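Local coordinates for protein amidohydrolase (Chromobacterium violaceum, PDB 2YB1) that hydrolyses nucleoside 3',5'-bisphosphates to nucleoside 5'-phosphates and orthophosphate, using three manganese ions per subunit, at residues Ile217-Gly222 / Glu263-Ile268; Ser221-Leu226 / Gly246-Ala251. One frame throughout, in Å; residues are numbered along the deposited sequence.

Interaction 1. Residues Ile217-Gly222 / Glu263-Ile268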
ATOM      1  N   ILE A 217      10.283   4.361  -6.699  1.00  4.76           N
ATOM      2  CA  ILE A 217      10.379   3.038  -6.115  1.00  2.34           C
ATOM      3  C   ILE A 217      10.652   3.186  -4.622  1.00  4.56           C
ATOM      4  O   ILE A 217      11.412   4.068  -4.195  1.00  3.89           O
ATOM      5  CB  ILE A 217      11.490   2.193  -6.817  1.00  5.88           C
ATOM      6  CG1 ILE A 217      11.547   0.767  -6.236  1.00  7.35           C
ATOM      7  CG2 ILE A 217      12.861   2.907  -6.732  1.00  3.07           C
ATOM      8  CD1 ILE A 217      12.383  -0.208  -7.049  1.00  8.98           C
ATOM      9  N   GLU A 218      10.023   2.337  -3.820  1.00  5.63           N
ATOM     10  CA  GLU A 218      10.288   2.357  -2.389  1.00  4.73           C
ATOM     11  C   GLU A 218      11.656   1.758  -2.114  1.00  5.18           C
ATOM     12  O   GLU A 218      11.960   0.644  -2.522  1.00  5.92           O
ATOM     13  CB  GLU A 218       9.187   1.622  -1.614  1.00  3.88           C
ATOM     14  CG  GLU A 218       7.900   2.417  -1.571  1.00  3.71           C
ATOM     15  CD  GLU A 218       6.790   1.750  -0.781  1.00  3.38           C
ATOM     16  OE1 GLU A 218       6.925   0.561  -0.415  1.00  2.11           O
ATOM     17  OE2 GLU A 218       5.777   2.430  -0.541  1.00  4.58           O
ATOM     18  N   VAL A 219      12.479   2.534  -1.429  1.00  5.54           N
ATOM     19  CA  VAL A 219      13.800   2.115  -0.991  1.00  4.79           C
ATOM     20  C   VAL A 219      13.745   1.838   0.506  1.00  5.73           C
ATOM     21  O   VAL A 219      14.119   0.760   0.960  1.00  6.44           O
ATOM     22  CB  VAL A 219      14.872   3.152  -1.359  1.00  5.62           C
ATOM     23  CG1 VAL A 219      16.210   2.783  -0.721  1.00  4.76           C
ATOM     24  CG2 VAL A 219      14.998   3.220  -2.873  1.00  7.38           C
ATOM     25  N   ALA A 220      13.341   2.838   1.284  1.00  4.82           N
ATOM     26  CA  ALA A 220      13.112   2.605   2.699  1.00  7.24           C
ATOM     27  C   ALA A 220      11.678   2.091   2.854  1.00  9.57           C
ATOM     28  O   ALA A 220      10.729   2.734   2.421  1.00 10.87           O
ATOM     29  CB  ALA A 220      13.341   3.872   3.499  1.00  6.04           C
ATOM     30  N   SER A 221      11.530   0.899   3.416  1.00  8.84           N
ATOM     31  CA  SER A 221      10.210   0.301   3.577  1.00  9.60           C
ATOM     32  C   SER A 221      10.195  -0.593   4.812  1.00 12.13           C
ATOM     33  O   SER A 221      11.185  -1.270   5.118  1.00  9.19           O
ATOM     34  CB  SER A 221       9.831  -0.481   2.312  1.00 10.37           C
ATOM     35  OG  SER A 221       8.796  -1.410   2.555  1.00 12.73           O
ATOM     36  N   GLY A 222       9.077  -0.581   5.533  1.00 14.07           N
ATOM     37  CA  GLY A 222       8.930  -1.419   6.703  1.00 15.34           C
ATOM     38  C   GLY A 222       9.139  -2.871   6.344  1.00 17.60           C
ATOM     39  O   GLY A 222       9.472  -3.685   7.207  1.00 18.09           O
ATOM     40  N   GLU A 263      13.485   4.600   7.956  1.00 10.29           N
ATOM     41  CA  GLU A 263      14.944   4.604   7.903  1.00 11.33           C
ATOM     42  C   GLU A 263      15.430   5.674   6.932  1.00  8.96           C
ATOM     43  O   GLU A 263      14.856   5.840   5.861  1.00  7.19           O
ATOM     44  CB  GLU A 263      15.444   3.242   7.406  1.00 18.25           C
ATOM     45  CG  GLU A 263      15.170   2.090   8.359  1.00 24.05           C
ATOM     46  CD  GLU A 263      15.809   2.324   9.716  1.00 29.45           C
ATOM     47  OE1 GLU A 263      16.996   2.715   9.750  1.00 28.39           O
ATOM     48  OE2 GLU A 263      15.119   2.140  10.744  1.00 33.42           O
ATOM     49  N   ASP A 264      16.497   6.380   7.307  1.00  7.75           N
ATOM     50  CA  ASP A 264      17.133   7.360   6.435  1.00  8.63           C
ATOM     51  C   ASP A 264      17.501   6.722   5.091  1.00  8.17           C
ATOM     52  O   ASP A 264      18.113   5.657   5.053  1.00  6.93           O
ATOM     53  CB  ASP A 264      18.423   7.896   7.071  1.00 10.93           C
ATOM     54  CG  ASP A 264      18.175   8.768   8.283  1.00 12.74           C
ATOM     55  OD1 ASP A 264      17.030   9.228   8.493  1.00 10.09           O
ATOM     56  OD2 ASP A 264      19.151   9.010   9.022  1.00 14.06           O
ATOM     57  N   LEU A 265      17.143   7.386   3.997  1.00  9.79           N
ATOM     58  CA  LEU A 265      17.534   6.931   2.664  1.00 10.58           C
ATOM     59  C   LEU A 265      19.056   6.953   2.494  1.00  9.67           C
ATOM     60  O   LEU A 265      19.727   7.844   3.005  1.00  7.39           O
ATOM     61  CB  LEU A 265      16.902   7.807   1.579  1.00  7.98           C
ATOM     62  CG  LEU A 265      15.396   7.706   1.337  1.00  7.56           C
ATOM     63  CD1 LEU A 265      14.984   8.760   0.318  1.00  5.67           C
ATOM     64  CD2 LEU A 265      15.000   6.306   0.874  1.00  4.49           C
ATOM     65  N   PRO A 266      19.602   5.959   1.781  1.00  9.30           N
ATOM     66  CA  PRO A 266      21.024   5.992   1.416  1.00 10.89           C
ATOM     67  C   PRO A 266      21.351   7.303   0.705  1.00  6.80           C
ATOM     68  O   PRO A 266      20.485   7.855   0.025  1.00  3.34           O
ATOM     69  CB  PRO A 266      21.157   4.811   0.443  1.00 10.86           C
ATOM     70  CG  PRO A 266      20.062   3.866   0.845  1.00  9.18           C
ATOM     71  CD  PRO A 266      18.922   4.751   1.277  1.00  8.30           C
ATOM     72  N   PRO A 267      22.582   7.818   0.881  1.00  7.78           N
ATOM     73  CA  PRO A 267      22.943   9.094   0.242  1.00  6.09           C
ATOM     74  C   PRO A 267      22.732   9.158  -1.279  1.00  7.12           C
ATOM     75  O   PRO A 267      22.419  10.251  -1.766  1.00  7.94           O
ATOM     76  CB  PRO A 267      24.422   9.260   0.602  1.00  6.41           C
ATOM     77  CG  PRO A 267      24.555   8.564   1.929  1.00  6.39           C
ATOM     78  CD  PRO A 267      23.624   7.356   1.819  1.00  6.52           C
ATOM     79  N   ILE A 268      22.870   8.039  -2.000  1.00  6.32           N
ATOM     80  CA  ILE A 268      22.706   8.022  -3.468  1.00  5.02           C
ATOM     81  C   ILE A 268      21.294   8.400  -3.941  1.00  6.94           C
ATOM     82  O   ILE A 268      21.108   8.892  -5.056  1.00  6.70           O
ATOM     83  CB  ILE A 268      23.087   6.640  -4.067  1.00  6.57           C
ATOM     84  CG1 ILE A 268      23.346   6.727  -5.581  1.00  7.68           C
ATOM     85  CG2 ILE A 268      22.004   5.596  -3.752  1.00  5.36           C
ATOM     86  CD1 ILE A 268      24.497   7.676  -5.999  1.00  7.18           C
TER
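V219 sets CG1 anti to its backbone N (chi1 172°), which sends that methyl toward the ring of P266. L265 turns CG beside its own backbone N, with chi1 at -71°. Its CD1 runs extended, and CD2, the other branch, turns back to V219 and A220. The contact lies at the C-terminal end of strand 216-221 in the PHP domain, whose fold belongs to the TIM-barrel clan. An irregular segment, 263-268, passes over the place where the strand turns a corner at V219 and A220.

The interface is small and apolar. The CG1 methyl of V219 meets the P266 ring at its CD atom, 3.9 Å away. V219 and L265 meet at an oblique angle, with L265 CD2 3.9 Å from V219 CB. The same methyl also lies 3.9 Å from A220 CB, so one leucine branch touches two neighbouring residues. E263 starts out toward A220, but its carboxylate end leads away. It contributes mainly backbone here.

The surroundings place the contact in the fold. L265 also touches A243 and S245 of strand 242-246, the outermost strand on this side of the sheet, while A220 and P266 both touch M229 of helix 226-239. E218, just before the corner, points away from 263-268 and hydrogen-bonds H7 and the backbone N of H191. H7 and H191 are manganese ligands, so E218 serves the metal site while V219 and A220 face 263-268. At the other end of the contact, A220 CB sits 3.4 Å from the carbonyl O of E263.

Interaction 2. Residues Ser221-Leu226 / Gly246-Ala251. With MN (manganese (II) ion), chain C; MN (manganese (II) ion), chain B; AMP (adenosine monophosphate), chain E.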
ATOM      1  N   SER A 221      11.530   0.899   3.416  1.00  8.84           N
ATOM      2  CA  SER A 221      10.210   0.301   3.577  1.00  9.60           C
ATOM      3  C   SER A 221      10.195  -0.593   4.812  1.00 12.13           C
ATOM      4  O   SER A 221      11.185  -1.270   5.118  1.00  9.19           O
ATOM      5  CB  SER A 221       9.831  -0.481   2.312  1.00 10.37           C
ATOM      6  OG  SER A 221       8.796  -1.410   2.555  1.00 12.73           O
ATOM      7  N   GLY A 222       9.077  -0.581   5.533  1.00 14.07           N
ATOM      8  CA  GLY A 222       8.930  -1.419   6.703  1.00 15.34           C
ATOM      9  C   GLY A 222       9.139  -2.871   6.344  1.00 17.60           C
ATOM     10  O   GLY A 222       9.472  -3.685   7.207  1.00 18.09           O
ATOM     11  N   SER A 223       8.965  -3.184   5.061  1.00 19.66           N
ATOM     12  CA  SER A 223       9.130  -4.543   4.537  1.00 23.14           C
ATOM     13  C   SER A 223      10.553  -4.861   4.053  1.00 22.87           C
ATOM     14  O   SER A 223      10.792  -5.945   3.521  1.00 26.24           O
ATOM     15  CB  SER A 223       8.151  -4.800   3.378  1.00 26.25           C
ATOM     16  OG  SER A 223       6.797  -4.613   3.767  1.00 29.38           O
ATOM     17  N   HIS A 224      11.489  -3.928   4.223  1.00 15.90           N
ATOM     18  CA  HIS A 224      12.823  -4.085   3.661  1.00 14.32           C
ATOM     19  C   HIS A 224      13.886  -4.299   4.720  1.00 15.62           C
ATOM     20  O   HIS A 224      13.835  -3.702   5.795  1.00 18.12           O
ATOM     21  CB  HIS A 224      13.207  -2.863   2.820  1.00 12.24           C
ATOM     22  CG  HIS A 224      12.656  -2.889   1.427  1.00 10.97           C
ATOM     23  ND1 HIS A 224      12.824  -1.844   0.543  1.00  6.58           N
ATOM     24  CD2 HIS A 224      11.939  -3.832   0.768  1.00  9.55           C
ATOM     25  CE1 HIS A 224      12.231  -2.142  -0.601  1.00  8.07           C
ATOM     26  NE2 HIS A 224      11.694  -3.346  -0.493  1.00  7.98           N
ATOM     27  N   SER A 225      14.858  -5.149   4.412  1.00 13.48           N
ATOM     28  CA  SER A 225      16.035  -5.239   5.245  1.00 13.71           C
ATOM     29  C   SER A 225      17.003  -4.160   4.786  1.00 13.74           C
ATOM     30  O   SER A 225      16.794  -3.517   3.744  1.00 11.38           O
ATOM     31  CB  SER A 225      16.694  -6.603   5.073  1.00 16.54           C
ATOM     32  OG  SER A 225      17.186  -6.740   3.746  1.00 16.53           O
ATOM     33  N   LEU A 226      18.097  -3.997   5.518  1.00 15.12           N
ATOM     34  CA  LEU A 226      19.101  -3.021   5.125  1.00 18.05           C
ATOM     35  C   LEU A 226      19.723  -3.407   3.790  1.00 14.51           C
ATOM     36  O   LEU A 226      20.040  -2.526   2.978  1.00 12.78           O
ATOM     37  CB  LEU A 226      20.177  -2.859   6.203  1.00 22.68           C
ATOM     38  CG  LEU A 226      19.696  -2.167   7.486  1.00 26.63           C
ATOM     39  CD1 LEU A 226      20.827  -2.053   8.498  1.00 28.52           C
ATOM     40  CD2 LEU A 226      19.085  -0.791   7.184  1.00 26.13           C
ATOM     41  N   GLY A 246       8.363   4.379   3.240  1.00  5.04           N
ATOM     42  CA  GLY A 246       7.158   4.239   4.038  1.00  9.14           C
ATOM     43  C   GLY A 246       7.187   3.030   4.950  1.00 10.39           C
ATOM     44  O   GLY A 246       7.786   2.012   4.619  1.00 10.67           O
ATOM     45  N   SER A 247       6.482   3.131   6.074  1.00  8.36           N
ATOM     46  CA  SER A 247       6.507   2.098   7.103  1.00  7.38           C
ATOM     47  C   SER A 247       5.655   0.906   6.693  1.00  9.04           C
ATOM     48  O   SER A 247       5.896  -0.223   7.127  1.00  8.82           O
ATOM     49  CB  SER A 247       5.960   2.671   8.414  1.00  5.78           C
ATOM     50  OG  SER A 247       4.606   3.064   8.254  1.00  4.67           O
ATOM     51  N   ASP A 248       4.657   1.166   5.850  1.00  7.58           N
ATOM     52  CA  ASP A 248       3.652   0.162   5.521  1.00  6.76           C
ATOM     53  C   ASP A 248       2.918  -0.291   6.772  1.00  4.42           C
ATOM     54  O   ASP A 248       2.495  -1.448   6.878  1.00  4.40           O
ATOM     55  CB  ASP A 248       4.270  -1.044   4.801  1.00  8.44           C
ATOM     56  CG  ASP A 248       3.224  -1.911   4.115  1.00 11.14           C
ATOM     57  OD1 ASP A 248       2.093  -1.424   3.867  1.00  6.68           O
ATOM     58  OD2 ASP A 248       3.527  -3.092   3.832  1.00 16.61           O
ATOM     59  N   PHE A 249       2.742   0.636   7.710  1.00  3.26           N
ATOM     60  CA  PHE A 249       2.017   0.359   8.950  1.00  2.26           C
ATOM     61  C   PHE A 249       0.562  -0.069   8.699  1.00  3.30           C
ATOM     62  O   PHE A 249      -0.140   0.537   7.889  1.00  3.24           O
ATOM     63  CB  PHE A 249       2.056   1.600   9.859  1.00  3.44           C
ATOM     64  CG  PHE A 249       1.272   1.443  11.131  1.00  5.93           C
ATOM     65  CD1 PHE A 249      -0.078   1.792  11.180  1.00  5.57           C
ATOM     66  CD2 PHE A 249       1.879   0.939  12.272  1.00  4.79           C
ATOM     67  CE1 PHE A 249      -0.806   1.640  12.343  1.00  7.02           C
ATOM     68  CE2 PHE A 249       1.165   0.792  13.437  1.00  6.83           C
ATOM     69  CZ  PHE A 249      -0.184   1.141  13.477  1.00  8.14           C
ATOM     70  N   HIS A 250       0.129  -1.122   9.403  1.00  3.06           N
ATOM     71  CA  HIS A 250      -1.259  -1.618   9.384  1.00  3.65           C
ATOM     72  C   HIS A 250      -1.862  -1.547  10.778  1.00  5.34           C
ATOM     73  O   HIS A 250      -2.960  -1.039  10.969  1.00  5.02           O
ATOM     74  CB  HIS A 250      -1.367  -3.059   8.879  1.00  3.12           C
ATOM     75  CG  HIS A 250      -1.198  -3.200   7.404  1.00  6.02           C
ATOM     76  ND1 HIS A 250       0.012  -2.998   6.770  1.00  7.08           N
ATOM     77  CD2 HIS A 250      -2.080  -3.534   6.434  1.00  6.18           C
ATOM     78  CE1 HIS A 250      -0.134  -3.202   5.474  1.00  7.94           C
ATOM     79  NE2 HIS A 250      -1.393  -3.531   5.245  1.00  7.85           N
ATOM     80  N   ALA A 251      -1.196  -2.190  11.734  1.00  6.32           N
ATOM     81  CA  ALA A 251      -1.720  -2.236  13.098  1.00  8.41           C
ATOM     82  C   ALA A 251      -0.613  -2.276  14.148  1.00 11.14           C
ATOM     83  O   ALA A 251       0.507  -2.701  13.860  1.00 11.75           O
ATOM     84  CB  ALA A 251      -2.634  -3.435  13.255  1.00  9.07           C
TER
HETATM   85 MN    MN C1290       0.684  -1.292   1.866  1.00  7.55          MN
HETATM   86 MN    MN B1289      -2.182  -4.266   3.233  1.00  8.76          MN
HETATM   87  P   AMP E1292      -5.488  -8.926  -0.851  1.00 11.62           P
HETATM   88  O1P AMP E1292      -4.798 -10.019  -1.641  1.00 10.81           O
HETATM   89  O2P AMP E1292      -5.260  -7.616  -1.573  1.00  9.68           O
HETATM   90  O3P AMP E1292      -6.908  -9.332  -0.544  1.00 11.82           O
HETATM   91  O5' AMP E1292      -4.634  -8.940   0.494  1.00 12.93           O
HETATM   92  C5' AMP E1292      -3.261  -8.589   0.482  1.00 12.61           C
HETATM   93  C4' AMP E1292      -2.818  -8.031   1.808  1.00 11.74           C
HETATM   94  O4' AMP E1292      -2.556  -9.119   2.724  1.00 11.81           O
HETATM   95  C3' AMP E1292      -1.516  -7.242   1.787  1.00 11.92           C
HETATM   96  O3' AMP E1292      -1.705  -5.892   1.388  1.00 13.75           O
HETATM   97  C2' AMP E1292      -0.994  -7.386   3.215  1.00  9.66           C
HETATM   98  O2' AMP E1292      -1.609  -6.430   4.069  1.00  9.93           O
HETATM   99  C1' AMP E1292      -1.498  -8.777   3.601  1.00 11.04           C
HETATM  100  N9  AMP E1292      -0.440  -9.795   3.475  1.00 13.87           N
HETATM  101  C8  AMP E1292      -0.105 -10.470   2.355  1.00 15.04           C
HETATM  102  N7  AMP E1292       0.930 -11.322   2.607  1.00 16.54           N
HETATM  103  C5  AMP E1292       1.272 -11.183   3.903  1.00 17.39           C
HETATM  104  C6  AMP E1292       2.271 -11.776   4.823  1.00 19.36           C
HETATM  105  N6  AMP E1292       3.147 -12.712   4.388  1.00 20.41           N
HETATM  106  N1  AMP E1292       2.277 -11.348   6.109  1.00 19.78           N
HETATM  107  C2  AMP E1292       1.416 -10.413   6.562  1.00 19.65           C
HETATM  108  N3  AMP E1292       0.484  -9.830   5.782  1.00 17.34           N
HETATM  109  C4  AMP E1292       0.367 -10.173   4.472  1.00 15.57           C
HETATM  110  O   HOH W   1       6.585   0.036   2.321  1.00 12.61           O
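This contact belongs to the manganese site of the PHP phosphatase, where two loops leave the C-terminal ends of parallel strands. S221 and G246 form a parallel bridge. Beyond it, G222 N donates to G246 O at 3.0 Å. The same oxygen receives a CA-H...O contact from S221. A second such contact joins G222 CA to S247 O at 3.3 Å. A water that donates to G246 O is held by S221 OG, the donor in that bond, at 2.7 Å.

D248 swings CG anti to its backbone N (chi1 -164°), and the carboxylate then projects toward S223. OD1 binds one manganese at 2.5 Å, a metal also held by H7, H9 and E64. OD2 lies 3.6 Å from S223 OG. H250 binds a second manganese through NE2 at 2.3 Å, together with D14 and H39. AMP O2' and O3' bind the same ion. On the far side of the ring, H250 ND1 donates to D248 O at 2.9 Å, from above the carbonyl plane.

That last bond places the proton on ND1 and presents NE2 to the metal. One short loop thus supplies ligands to two manganese ions, and the ribose hydroxyls of the bound product coordinate the second.

Of the parts joined here, strand 216-221 comes first, and both contacts start from its end, sharing S221 and G222. The chain then runs through helix 226-239 and strand 242-246. Interaction 2 closes this shorter loop at 246-251. Interaction 1 closes a longer one at 263-268, so the shorter closure nests within the longer and the two do not cross. A220 O to G246 N, a probable hydrogen bond of 3.0 Å, joins the strand ends between them. V219 O probably bonds H224 ND1 as well. Together the contacts tie the last two strands to the metal-binding loop and to the later segment.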